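Local coordinates for protein N-methyltransferase (Streptoalloteichus sp. ATCC 53650, PDB 5BSZ) that probably transfers a methyl group from S-adenosylmethionine to the amino nitrogen of a deoxysugar used in making the antibiotic kedarcidin, at residues A32-V37 with L62-E67; R42-G47 with V242-E247; A133-L138 with G142-D147. All coordinates share one frame; numbering follows the deposited sequence.

Contacts 1 and 3 are buried in the core of the Rossmann-like domain, whereas contact 2 lies nearer its surface. Contacts 1 and 2 share helix 30-44: its first half packs on helix 60-65, and its C-terminal end lies against strand 240-245. Contact 3 sets helix 124-135 on strand 143-146, which pairs with strand 240-245, so contacts 2 and 3 reach the same sheet, with centres 10 Å apart. Their chemistry follows their place. Contacts 1 and 3 join alanine, leucine, valine and methionine by close aliphatic packing; contact 2 lays the long aliphatic part of an arginine on two valines and leaves its charged end to carboxylates.

Contact 1 of 3, residues A32-V37 with L62-E67; sequences AEAEWV and LAHLVE
Two helices of the Rossmann-like methyltransferase domain pack together here: helix 30-44, which precedes the first strand of the sheet, and helix 60-65, which follows that strand. Ala34 and Leu65 mark the place where the backbones come nearest, with the CA of Ala34 only 6.0 Å from the CA of Leu65. A methyl side chain suits such an approach, because anything bulkier would have to fit between the two backbones. The CB of Ala34 touches two residues of the facing helix at once, lying 3.6 Å from the CB of His64 and 3.9 Å from the CG of Leu65. The imidazole of His64 begins beside this methyl, which meets the ring obliquely, and it goes on to touch Phe30 and Ala31 at the start of helix 30-44.

Leu65 does most of the reaching. Its CG is anti to the carbonyl carbon (chi1 -76°), beside the backbone N, and from there the branch carrying CD2 extends across the gap until CD2 lies 3.5 Å from the O of Ala34, a van der Waals contact with a backbone carbonyl. The same methyl meets Val37 one turn further along, 4.0 Å from the CB of Val37, and the two side chains cross at about a right angle. Branched at CB, Val37 presents a broad, short surface to it, and it also touches Leu51 and Leu114, so this apolar layer continues down to the sheet.

Glu33, on the same helix but outside the apolar contact, is bonded to His61 and Lys28 and touches Thr115, which binds S-adenosylhomocysteine. Helices before and after the first strand, packed together on one face of the sheet, are an arrangement of the Rossmann-like methyltransferase fold.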
ATOM      1  N   ALA A  32     -30.429  19.342  12.261  1.00 27.10           N
ATOM      2  CA  ALA A  32     -31.577  18.451  12.411  1.00 27.43           C
ATOM      3  C   ALA A  32     -31.349  17.546  13.604  1.00 23.17           C
ATOM      4  O   ALA A  32     -32.254  17.304  14.370  1.00 21.84           O
ATOM      5  CB  ALA A  32     -31.777  17.539  11.192  1.00 29.36           C
ATOM      6  N   GLU A  33     -30.156  16.987  13.705  1.00 24.27           N
ATOM      7  CA  GLU A  33     -29.874  15.989  14.737  1.00 25.08           C
ATOM      8  C   GLU A  33     -29.842  16.640  16.129  1.00 22.12           C
ATOM      9  O   GLU A  33     -30.412  16.084  17.059  1.00 20.15           O
ATOM     10  CB  GLU A  33     -28.597  15.202  14.412  1.00 23.39           C
ATOM     11  CG  GLU A  33     -28.628  14.416  13.098  1.00 26.94           C
ATOM     12  CD  GLU A  33     -27.322  13.725  12.718  1.00 27.85           C
ATOM     13  OE1 GLU A  33     -26.243  14.148  13.182  1.00 25.19           O
ATOM     14  OE2 GLU A  33     -27.363  12.781  11.889  1.00 28.15           O
ATOM     15  N   ALA A  34     -29.189  17.799  16.255  1.00 17.91           N
ATOM     16  CA  ALA A  34     -29.244  18.558  17.502  1.00 25.23           C
ATOM     17  C   ALA A  34     -30.689  18.837  17.908  1.00 23.41           C
ATOM     18  O   ALA A  34     -31.068  18.745  19.071  1.00 23.09           O
ATOM     19  CB  ALA A  34     -28.448  19.829  17.376  1.00 21.06           C
ATOM     20  N   GLU A  35     -31.515  19.147  16.915  1.00 25.04           N
ATOM     21  CA  GLU A  35     -32.941  19.349  17.141  1.00 26.31           C
ATOM     22  C   GLU A  35     -33.660  18.132  17.699  1.00 24.54           C
ATOM     23  O   GLU A  35     -34.502  18.265  18.634  1.00 23.01           O
ATOM     24  CB  GLU A  35     -33.588  19.919  15.856  1.00 28.11           C
ATOM     25  CG  GLU A  35     -35.095  20.133  15.884  1.00 30.74           C
ATOM     26  CD  GLU A  35     -35.560  20.992  17.040  1.00 31.11           C
ATOM     27  OE1 GLU A  35     -36.705  20.751  17.507  1.00 36.85           O
ATOM     28  OE2 GLU A  35     -34.758  21.809  17.577  1.00 35.65           O
ATOM     29  N   TRP A  36     -33.373  16.936  17.158  1.00 21.76           N
ATOM     30  CA  TRP A  36     -33.929  15.744  17.812  1.00 18.77           C
ATOM     31  C   TRP A  36     -33.685  15.728  19.310  1.00 20.60           C
ATOM     32  O   TRP A  36     -34.576  15.454  20.108  1.00 18.74           O
ATOM     33  CB  TRP A  36     -33.365  14.423  17.311  1.00 22.09           C
ATOM     34  CG  TRP A  36     -33.430  14.178  15.847  1.00 25.68           C
ATOM     35  CD1 TRP A  36     -34.328  14.694  14.954  1.00 25.78           C
ATOM     36  CD2 TRP A  36     -32.544  13.331  15.097  1.00 23.64           C
ATOM     37  NE1 TRP A  36     -34.027  14.245  13.679  1.00 25.68           N
ATOM     38  CE2 TRP A  36     -32.966  13.381  13.744  1.00 27.90           C
ATOM     39  CE3 TRP A  36     -31.451  12.525  15.440  1.00 27.10           C
ATOM     40  CZ2 TRP A  36     -32.331  12.662  12.738  1.00 25.12           C
ATOM     41  CZ3 TRP A  36     -30.813  11.801  14.422  1.00 24.84           C
ATOM     42  CH2 TRP A  36     -31.264  11.871  13.102  1.00 24.52           C
ATOM     43  N   VAL A  37     -32.432  15.951  19.690  1.00 17.25           N
ATOM     44  CA  VAL A  37     -32.036  15.871  21.090  1.00 17.83           C
ATOM     45  C   VAL A  37     -32.794  16.948  21.896  1.00 15.36           C
ATOM     46  O   VAL A  37     -33.412  16.643  22.913  1.00 19.63           O
ATOM     47  CB  VAL A  37     -30.508  16.096  21.257  1.00 22.71           C
ATOM     48  CG1 VAL A  37     -30.139  16.123  22.747  1.00 20.61           C
ATOM     49  CG2 VAL A  37     -29.718  14.995  20.538  1.00 20.89           C
ATOM     50  N   LEU A  62     -22.536  19.817  19.664  1.00 17.84           N
ATOM     51  CA  LEU A  62     -22.502  20.697  20.845  1.00 20.43           C
ATOM     52  C   LEU A  62     -22.619  22.193  20.478  1.00 20.15           C
ATOM     53  O   LEU A  62     -23.255  22.981  21.196  1.00 19.31           O
ATOM     54  CB  LEU A  62     -21.217  20.426  21.672  1.00 19.43           C
ATOM     55  CG  LEU A  62     -21.219  19.224  22.595  1.00 20.00           C
ATOM     56  CD1 LEU A  62     -19.811  18.972  23.151  1.00 20.00           C
ATOM     57  CD2 LEU A  62     -22.244  19.489  23.675  1.00 23.02           C
ATOM     58  N   ALA A  63     -22.020  22.569  19.353  1.00 20.87           N
ATOM     59  CA  ALA A  63     -22.065  23.954  18.883  1.00 23.23           C
ATOM     60  C   ALA A  63     -23.494  24.362  18.581  1.00 26.31           C
ATOM     61  O   ALA A  63     -23.882  25.501  18.855  1.00 22.46           O
ATOM     62  CB  ALA A  63     -21.140  24.163  17.684  1.00 24.23           C
ATOM     63  N   HIS A  64     -24.309  23.431  18.081  1.00 23.01           N
ATOM     64  CA  HIS A  64     -25.749  23.678  18.044  1.00 21.61           C
ATOM     65  C   HIS A  64     -26.462  23.623  19.370  1.00 23.57           C
ATOM     66  O   HIS A  64     -27.333  24.440  19.674  1.00 30.76           O
ATOM     67  CB  HIS A  64     -26.458  22.761  17.036  1.00 25.84           C
ATOM     68  CG  HIS A  64     -25.953  22.948  15.636  1.00 28.27           C
ATOM     69  ND1 HIS A  64     -26.590  23.743  14.719  1.00 33.64           N
ATOM     70  CD2 HIS A  64     -24.838  22.491  15.018  1.00 34.56           C
ATOM     71  CE1 HIS A  64     -25.920  23.734  13.579  1.00 36.62           C
ATOM     72  NE2 HIS A  64     -24.847  22.984  13.739  1.00 35.79           N
ATOM     73  N   LEU A  65     -26.142  22.640  20.173  1.00 23.62           N
ATOM     74  CA  LEU A  65     -26.905  22.442  21.371  1.00 21.54           C
ATOM     75  C   LEU A  65     -26.683  23.521  22.451  1.00 23.13           C
ATOM     76  O   LEU A  65     -27.574  23.774  23.255  1.00 23.42           O
ATOM     77  CB  LEU A  65     -26.565  21.077  21.897  1.00 20.72           C
ATOM     78  CG  LEU A  65     -27.261  19.963  21.067  1.00 22.34           C
ATOM     79  CD1 LEU A  65     -26.457  18.701  21.297  1.00 22.29           C
ATOM     80  CD2 LEU A  65     -28.685  19.687  21.480  1.00 25.34           C
ATOM     81  N   VAL A  66     -25.517  24.150  22.458  1.00 24.33           N
ATOM     82  CA  VAL A  66     -25.154  24.998  23.560  1.00 24.22           C
ATOM     83  C   VAL A  66     -26.054  26.223  23.670  1.00 24.97           C
ATOM     84  O   VAL A  66     -26.170  26.753  24.768  1.00 22.05           O
ATOM     85  CB  VAL A  66     -23.685  25.513  23.592  1.00 25.18           C
ATOM     86  CG1 VAL A  66     -22.697  24.399  23.833  1.00 37.01           C
ATOM     87  CG2 VAL A  66     -23.361  26.437  22.408  1.00 28.98           C
ATOM     88  N   GLU A  67     -26.665  26.687  22.584  1.00 27.76           N
ATOM     89  CA  GLU A  67     -27.633  27.800  22.693  1.00 32.72           C
ATOM     90  C   GLU A  67     -28.768  27.429  23.646  1.00 31.68           C
ATOM     91  O   GLU A  67     -29.325  28.253  24.400  1.00 29.47           O
ATOM     92  CB  GLU A  67     -28.282  28.107  21.340  1.00 44.39           C
ATOM     93  CG  GLU A  67     -27.464  27.768  20.107  1.00 54.44           C
ATOM     94  CD  GLU A  67     -28.106  28.330  18.847  1.00 64.65           C
ATOM     95  OE1 GLU A  67     -27.367  28.442  17.851  1.00 48.43           O
ATOM     96  OE2 GLU A  67     -29.322  28.676  18.853  1.00 71.11           O
TER

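Contact 2 of 3, residues R42-G47 with V242-E247; sequences RERRPG and VGVRRE
Arg44 lays the aliphatic part of its side chain over Val242 and Val244, bringing the last turn of helix 30-44 against strand 240-245. This strand belongs to the central sheet of the Rossmann-like domain, where it runs antiparallel between strands 143-146 and 225-230. Val242 and Val244 alternate with Gly243, so both valines point to the face on which the helix lies. Valine suits these positions, being favourable in a strand and offering a compact surface of methyls.

The arginine crosses each of them at a slant. Its CD lies 4.0 Å from the CG2 of Val244, and the CG1 of Val242 comes 3.9 Å from the NE of Arg44, meeting the guanidinium obliquely. A bend at chi2 (146°) turns the chain along the strand. Leu230 and Val143 also touch the Arg44 side chain.

The charged end looks elsewhere for partners. NH2 forms a salt bridge with Glu228 of strand 225-230, while NH1 bonds to the O of Val40 and to the carboxylate of Glu43 next to it in sequence. An arginine fits this partly exposed helix end because its carbons can be covered while its three nitrogens still find acceptors. A leucine here would probably keep some of the apolar overlap but leave Glu228 and Glu43 without their positive mate.

The NH1 of Arg44 stands 2.9 Å from the OE1 of Glu43, approaching the lone pair on the side away from OE2, with the oxygen tilted 18° from the guanidinium plane.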
ATOM      1  N   ARG A  42     -36.556  18.408  26.008  1.00 22.67           N
ATOM      2  CA  ARG A  42     -37.454  19.435  26.518  1.00 22.42           C
ATOM      3  C   ARG A  42     -38.876  18.928  26.716  1.00 26.93           C
ATOM      4  O   ARG A  42     -39.536  19.320  27.684  1.00 27.44           O
ATOM      5  CB  ARG A  42     -37.382  20.676  25.667  1.00 23.77           C
ATOM      6  CG  ARG A  42     -36.065  21.436  25.792  1.00 22.26           C
ATOM      7  CD  ARG A  42     -36.044  22.253  27.078  1.00 24.85           C
ATOM      8  NE  ARG A  42     -34.784  22.982  27.270  1.00 21.41           N
ATOM      9  CZ  ARG A  42     -34.398  24.036  26.563  1.00 23.36           C
ATOM     10  NH1 ARG A  42     -35.140  24.545  25.595  1.00 31.98           N
ATOM     11  NH2 ARG A  42     -33.246  24.623  26.813  1.00 26.74           N
ATOM     12  N   GLU A  43     -39.329  17.985  25.896  1.00 25.21           N
ATOM     13  CA  GLU A  43     -40.605  17.327  26.179  1.00 26.63           C
ATOM     14  C   GLU A  43     -40.645  16.669  27.535  1.00 28.60           C
ATOM     15  O   GLU A  43     -41.713  16.592  28.120  1.00 29.10           O
ATOM     16  CB  GLU A  43     -40.992  16.198  25.208  1.00 26.73           C
ATOM     17  CG  GLU A  43     -41.252  16.621  23.784  1.00 37.08           C
ATOM     18  CD  GLU A  43     -41.551  15.436  22.854  1.00 37.80           C
ATOM     19  OE1 GLU A  43     -40.987  14.327  22.971  1.00 41.49           O
ATOM     20  OE2 GLU A  43     -42.322  15.640  21.913  1.00 48.75           O
ATOM     21  N   ARG A  44     -39.541  16.073  27.969  1.00 22.47           N
ATOM     22  CA  ARG A  44     -39.542  15.248  29.171  1.00 21.45           C
ATOM     23  C   ARG A  44     -39.003  16.073  30.357  1.00 25.97           C
ATOM     24  O   ARG A  44     -39.199  15.695  31.492  1.00 28.68           O
ATOM     25  CB  ARG A  44     -38.704  13.984  28.963  1.00 22.76           C
ATOM     26  CG  ARG A  44     -39.367  12.861  28.146  1.00 24.25           C
ATOM     27  CD  ARG A  44     -38.345  12.060  27.286  1.00 27.53           C
ATOM     28  NE  ARG A  44     -39.112  11.150  26.436  1.00 22.02           N
ATOM     29  CZ  ARG A  44     -39.674  11.540  25.305  1.00 20.24           C
ATOM     30  NH1 ARG A  44     -39.428  12.746  24.799  1.00 23.31           N
ATOM     31  NH2 ARG A  44     -40.431  10.697  24.656  1.00 26.24           N
ATOM     32  N   ARG A  45     -38.309  17.164  30.069  1.00 26.35           N
ATOM     33  CA  ARG A  45     -37.579  17.953  31.068  1.00 27.57           C
ATOM     34  C   ARG A  45     -37.558  19.387  30.588  1.00 24.72           C
ATOM     35  O   ARG A  45     -36.589  19.874  29.999  1.00 27.54           O
ATOM     36  CB  ARG A  45     -36.177  17.423  31.335  1.00 30.17           C
ATOM     37  CG  ARG A  45     -35.753  17.821  32.751  1.00 34.97           C
ATOM     38  CD  ARG A  45     -34.592  17.026  33.274  1.00 32.98           C
ATOM     39  NE  ARG A  45     -33.902  17.590  34.440  1.00 30.21           N
ATOM     40  CZ  ARG A  45     -34.112  17.220  35.700  1.00 27.45           C
ATOM     41  NH1 ARG A  45     -33.380  17.749  36.644  1.00 25.99           N
ATOM     42  NH2 ARG A  45     -35.001  16.307  36.029  1.00 30.78           N
ATOM     43  N   PRO A  46     -38.682  20.091  30.814  1.00 27.17           N
ATOM     44  CA  PRO A  46     -38.899  21.410  30.202  1.00 27.76           C
ATOM     45  C   PRO A  46     -37.845  22.465  30.559  1.00 21.08           C
ATOM     46  O   PRO A  46     -37.577  23.400  29.790  1.00 25.43           O
ATOM     47  CB  PRO A  46     -40.304  21.790  30.692  1.00 26.63           C
ATOM     48  CG  PRO A  46     -40.966  20.488  30.983  1.00 27.74           C
ATOM     49  CD  PRO A  46     -39.887  19.557  31.460  1.00 25.47           C
ATOM     50  N   GLY A  47     -37.296  22.351  31.750  1.00 22.61           N
ATOM     51  CA  GLY A  47     -36.315  23.330  32.193  1.00 26.79           C
ATOM     52  C   GLY A  47     -34.893  22.901  31.891  1.00 34.07           C
ATOM     53  O   GLY A  47     -33.976  23.550  32.369  1.00 30.94           O
ATOM     54  N   VAL A 242     -34.614   6.364  24.173  1.00 20.33           N
ATOM     55  CA  VAL A 242     -34.593   7.405  25.233  1.00 23.57           C
ATOM     56  C   VAL A 242     -34.924   6.778  26.564  1.00 24.33           C
ATOM     57  O   VAL A 242     -35.751   5.856  26.637  1.00 21.03           O
ATOM     58  CB  VAL A 242     -35.569   8.549  24.943  1.00 22.74           C
ATOM     59  CG1 VAL A 242     -35.548   9.600  26.049  1.00 28.06           C
ATOM     60  CG2 VAL A 242     -35.217   9.213  23.616  1.00 25.53           C
ATOM     61  N   GLY A 243     -34.252   7.255  27.605  1.00 19.74           N
ATOM     62  CA  GLY A 243     -34.488   6.785  28.959  1.00 23.43           C
ATOM     63  C   GLY A 243     -34.611   7.981  29.883  1.00 29.59           C
ATOM     64  O   GLY A 243     -33.893   8.995  29.736  1.00 23.42           O
ATOM     65  N   VAL A 244     -35.555   7.869  30.823  1.00 28.42           N
ATOM     66  CA  VAL A 244     -35.700   8.892  31.850  1.00 28.46           C
ATOM     67  C   VAL A 244     -35.265   8.269  33.125  1.00 25.82           C
ATOM     68  O   VAL A 244     -35.771   7.212  33.511  1.00 25.21           O
ATOM     69  CB  VAL A 244     -37.136   9.394  31.977  1.00 30.16           C
ATOM     70  CG1 VAL A 244     -37.282  10.313  33.188  1.00 31.22           C
ATOM     71  CG2 VAL A 244     -37.503  10.094  30.679  1.00 31.78           C
ATOM     72  N   ARG A 245     -34.267   8.868  33.760  1.00 25.59           N
ATOM     73  CA  ARG A 245     -33.740   8.221  34.949  1.00 22.52           C
ATOM     74  C   ARG A 245     -34.813   8.192  36.088  1.00 29.53           C
ATOM     75  O   ARG A 245     -35.390   9.230  36.419  1.00 24.46           O
ATOM     76  CB  ARG A 245     -32.526   9.000  35.392  1.00 26.58           C
ATOM     77  CG  ARG A 245     -31.916   8.577  36.694  1.00 30.77           C
ATOM     78  CD  ARG A 245     -31.025   7.384  36.565  1.00 39.96           C
ATOM     79  NE  ARG A 245     -29.866   7.587  37.432  1.00 46.06           N
ATOM     80  CZ  ARG A 245     -29.123   6.601  37.907  1.00 54.95           C
ATOM     81  NH1 ARG A 245     -28.075   6.897  38.660  1.00 48.55           N
ATOM     82  NH2 ARG A 245     -29.414   5.335  37.610  1.00 62.08           N
ATOM     83  N   ARG A 246     -35.044   7.020  36.675  1.00 34.53           N
ATOM     84  CA  ARG A 246     -36.090   6.800  37.687  1.00 45.54           C
ATOM     85  C   ARG A 246     -35.548   6.911  39.102  1.00 52.53           C
ATOM     86  O   ARG A 246     -34.443   6.437  39.366  1.00 53.30           O
ATOM     87  CB  ARG A 246     -36.682   5.386  37.581  1.00 46.10           C
ATOM     88  CG  ARG A 246     -37.232   4.978  36.227  1.00 54.65           C
ATOM     89  CD  ARG A 246     -37.945   3.624  36.324  1.00 61.93           C
ATOM     90  NE  ARG A 246     -37.088   2.468  36.049  1.00 64.78           N
ATOM     91  CZ  ARG A 246     -37.282   1.585  35.065  1.00 77.56           C
ATOM     92  NH1 ARG A 246     -38.312   1.706  34.238  1.00 82.72           N
ATOM     93  NH2 ARG A 246     -36.447   0.563  34.892  1.00 70.82           N
ATOM     94  N   GLU A 247     -36.357   7.481  39.998  1.00 69.67           N
ATOM     95  CA  GLU A 247     -36.106   7.466  41.447  1.00 87.46           C
ATOM     96  C   GLU A 247     -36.160   6.047  42.018  1.00 82.87           C
ATOM     97  O   GLU A 247     -35.134   5.480  42.387  1.00 72.86           O
ATOM     98  CB  GLU A 247     -37.110   8.357  42.178  1.00 79.93           C
TER

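Contact 3 of 3, residues A133-L138 with G142-D147; sequences AMARHL and GVLVID
The ND1 of His137 gives a hydrogen bond to the O of Ala133, 2.7 Å away. The oxygen lies in the plane of the imidazole, and with NE2 bonded to the backbone of Leu104 and Phe102 stacked on the ring, the rotation of His137 is fixed. This clasp closes helix 124-135. His137 lies in a type I turn from Ala135 to Leu138, with the N of Leu138 3.1 Å from the O of Ala135, ahead of strand 143-146.

The side chains meeting across the contact are apolar, some methyls resting on backbone atoms. Leu144 points from the strand into the helix end: with its CG anti to the backbone N (chi1 -158°), its CD1 sits 3.9 Å from the CB of Met134 and 4.1 Å from the CB of Ala135. Met134, extended beyond CG, crosses Leu144 at about a right angle and runs on to touch Val111, Cys113 and Ile118, close to Met99 of the cofactor site. Leu138 comes in from the turn, its CD1 3.8 Å from the CB of Leu144 while CD2 rests beside the backbone of Val143.

Gly142 suits the tight return, since a CB there would fall 2.7 Å from the CB of Leu138. Such a helix returning to a strand parallel to 110-113 is the second half of a beta-alpha-beta crossover, the recurring unit of the Rossmann-like fold.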
ATOM      1  N   ALA A 133     -22.851   4.107  32.519  1.00 21.35           N
ATOM      2  CA  ALA A 133     -21.955   5.213  32.800  1.00 19.42           C
ATOM      3  C   ALA A 133     -22.632   6.517  32.413  1.00 22.02           C
ATOM      4  O   ALA A 133     -22.451   7.478  33.129  1.00 23.87           O
ATOM      5  CB  ALA A 133     -20.636   5.099  32.046  1.00 20.44           C
ATOM      6  N   MET A 134     -23.311   6.568  31.254  1.00 20.09           N
ATOM      7  CA  MET A 134     -24.173   7.687  30.886  1.00 17.39           C
ATOM      8  C   MET A 134     -25.252   8.024  31.935  1.00 19.78           C
ATOM      9  O   MET A 134     -25.386   9.179  32.312  1.00 18.38           O
ATOM     10  CB  MET A 134     -24.841   7.524  29.506  1.00 16.42           C
ATOM     11  CG  MET A 134     -23.769   7.525  28.389  1.00 21.52           C
ATOM     12  SD  MET A 134     -24.536   6.985  26.847  1.00 24.76           S
ATOM     13  CE  MET A 134     -22.987   6.715  25.986  1.00 40.21           C
ATOM     14  N   ALA A 135     -26.016   7.013  32.360  1.00 20.26           N
ATOM     15  CA  ALA A 135     -27.111   7.159  33.331  1.00 19.39           C
ATOM     16  C   ALA A 135     -26.656   7.691  34.700  1.00 19.87           C
ATOM     17  O   ALA A 135     -27.416   8.432  35.337  1.00 24.46           O
ATOM     18  CB  ALA A 135     -27.819   5.814  33.511  1.00 18.63           C
ATOM     19  N   ARG A 136     -25.455   7.360  35.160  1.00 21.36           N
ATOM     20  CA  ARG A 136     -25.016   7.956  36.414  1.00 24.73           C
ATOM     21  C   ARG A 136     -24.563   9.395  36.306  1.00 26.81           C
ATOM     22  O   ARG A 136     -24.155   9.979  37.307  1.00 22.18           O
ATOM     23  CB  ARG A 136     -23.947   7.138  37.097  1.00 27.72           C
ATOM     24  CG  ARG A 136     -22.659   7.000  36.368  1.00 29.02           C
ATOM     25  CD  ARG A 136     -21.942   5.776  36.940  1.00 38.93           C
ATOM     26  NE  ARG A 136     -20.628   5.658  36.320  1.00 40.47           N
ATOM     27  CZ  ARG A 136     -20.136   4.575  35.705  1.00 40.79           C
ATOM     28  NH1 ARG A 136     -20.819   3.422  35.626  1.00 35.42           N
ATOM     29  NH2 ARG A 136     -18.933   4.664  35.157  1.00 31.62           N
ATOM     30  N   HIS A 137     -24.591   9.959  35.098  1.00 19.70           N
ATOM     31  CA  HIS A 137     -24.402  11.394  34.984  1.00 19.18           C
ATOM     32  C   HIS A 137     -25.696  12.140  34.852  1.00 18.56           C
ATOM     33  O   HIS A 137     -25.700  13.280  34.364  1.00 17.51           O
ATOM     34  CB  HIS A 137     -23.504  11.725  33.805  1.00 19.86           C
ATOM     35  CG  HIS A 137     -22.103  11.281  34.040  1.00 17.53           C
ATOM     36  ND1 HIS A 137     -21.691   9.967  33.891  1.00 18.16           N
ATOM     37  CD2 HIS A 137     -21.042  11.967  34.511  1.00 14.69           C
ATOM     38  CE1 HIS A 137     -20.414   9.881  34.215  1.00 15.45           C
ATOM     39  NE2 HIS A 137     -20.006  11.079  34.606  1.00 17.59           N
ATOM     40  N   LEU A 138     -26.788  11.484  35.253  1.00 20.58           N
ATOM     41  CA  LEU A 138     -28.102  12.111  35.241  1.00 20.32           C
ATOM     42  C   LEU A 138     -28.705  12.194  36.640  1.00 21.23           C
ATOM     43  O   LEU A 138     -28.533  11.253  37.423  1.00 22.33           O
ATOM     44  CB  LEU A 138     -29.100  11.283  34.429  1.00 22.16           C
ATOM     45  CG  LEU A 138     -28.834  11.173  32.930  1.00 16.08           C
ATOM     46  CD1 LEU A 138     -29.772  10.174  32.286  1.00 19.59           C
ATOM     47  CD2 LEU A 138     -28.974  12.512  32.294  1.00 17.81           C
ATOM     48  N   GLY A 142     -33.591  13.051  34.760  1.00 24.99           N
ATOM     49  CA  GLY A 142     -32.672  13.251  33.616  1.00 22.35           C
ATOM     50  C   GLY A 142     -32.995  12.397  32.399  1.00 20.03           C
ATOM     51  O   GLY A 142     -33.538  11.287  32.519  1.00 22.70           O
ATOM     52  N   VAL A 143     -32.675  12.925  31.220  1.00 20.06           N
ATOM     53  CA  VAL A 143     -32.969  12.265  29.925  1.00 17.23           C
ATOM     54  C   VAL A 143     -31.697  11.774  29.216  1.00 17.35           C
ATOM     55  O   VAL A 143     -30.736  12.536  28.981  1.00 15.00           O
ATOM     56  CB  VAL A 143     -33.702  13.216  28.988  1.00 17.62           C
ATOM     57  CG1 VAL A 143     -34.264  12.505  27.766  1.00 17.32           C
ATOM     58  CG2 VAL A 143     -34.850  13.952  29.711  1.00 22.63           C
ATOM     59  N   LEU A 144     -31.740  10.501  28.862  1.00 16.80           N
ATOM     60  CA  LEU A 144     -30.630   9.838  28.189  1.00 19.16           C
ATOM     61  C   LEU A 144     -31.114   9.565  26.767  1.00 16.67           C
ATOM     62  O   LEU A 144     -32.177   8.955  26.562  1.00 19.68           O
ATOM     63  CB  LEU A 144     -30.267   8.566  28.923  1.00 18.67           C
ATOM     64  CG  LEU A 144     -28.855   8.014  28.704  1.00 25.12           C
ATOM     65  CD1 LEU A 144     -28.712   6.828  29.646  1.00 27.24           C
ATOM     66  CD2 LEU A 144     -28.594   7.580  27.278  1.00 28.52           C
ATOM     67  N   VAL A 145     -30.409  10.132  25.806  1.00 17.86           N
ATOM     68  CA  VAL A 145     -30.769  10.005  24.374  1.00 17.79           C
ATOM     69  C   VAL A 145     -29.683   9.265  23.594  1.00 19.51           C
ATOM     70  O   VAL A 145     -28.537   9.721  23.433  1.00 19.34           O
ATOM     71  CB  VAL A 145     -31.005  11.372  23.719  1.00 21.33           C
ATOM     72  CG1 VAL A 145     -31.508  11.280  22.310  1.00 20.41           C
ATOM     73  CG2 VAL A 145     -31.955  12.254  24.523  1.00 20.42           C
ATOM     74  N   ILE A 146     -30.070   8.123  23.045  1.00 16.54           N
ATOM     75  CA  ILE A 146     -29.156   7.310  22.194  1.00 17.32           C
ATOM     76  C   ILE A 146     -29.673   7.256  20.763  1.00 17.81           C
ATOM     77  O   ILE A 146     -30.843   6.902  20.527  1.00 16.81           O
ATOM     78  CB  ILE A 146     -29.084   5.884  22.730  1.00 19.33           C
ATOM     79  CG1 ILE A 146     -28.524   5.897  24.148  1.00 20.92           C
ATOM     80  CG2 ILE A 146     -28.242   5.008  21.806  1.00 19.86           C
ATOM     81  CD1 ILE A 146     -28.641   4.559  24.850  1.00 23.01           C
ATOM     82  N   ASP A 147     -28.829   7.743  19.855  1.00 18.51           N
ATOM     83  CA  ASP A 147     -29.015   7.600  18.426  1.00 16.87           C
ATOM     84  C   ASP A 147     -28.304   6.290  18.051  1.00 14.71           C
ATOM     85  O   ASP A 147     -27.081   6.250  17.918  1.00 16.47           O
ATOM     86  CB  ASP A 147     -28.397   8.790  17.678  1.00 14.84           C
ATOM     87  CG  ASP A 147     -28.585   8.714  16.148  1.00 18.15           C
ATOM     88  OD1 ASP A 147     -29.387   7.860  15.671  1.00 16.88           O
ATOM     89  OD2 ASP A 147     -27.889   9.491  15.430  1.00 15.26           O
TER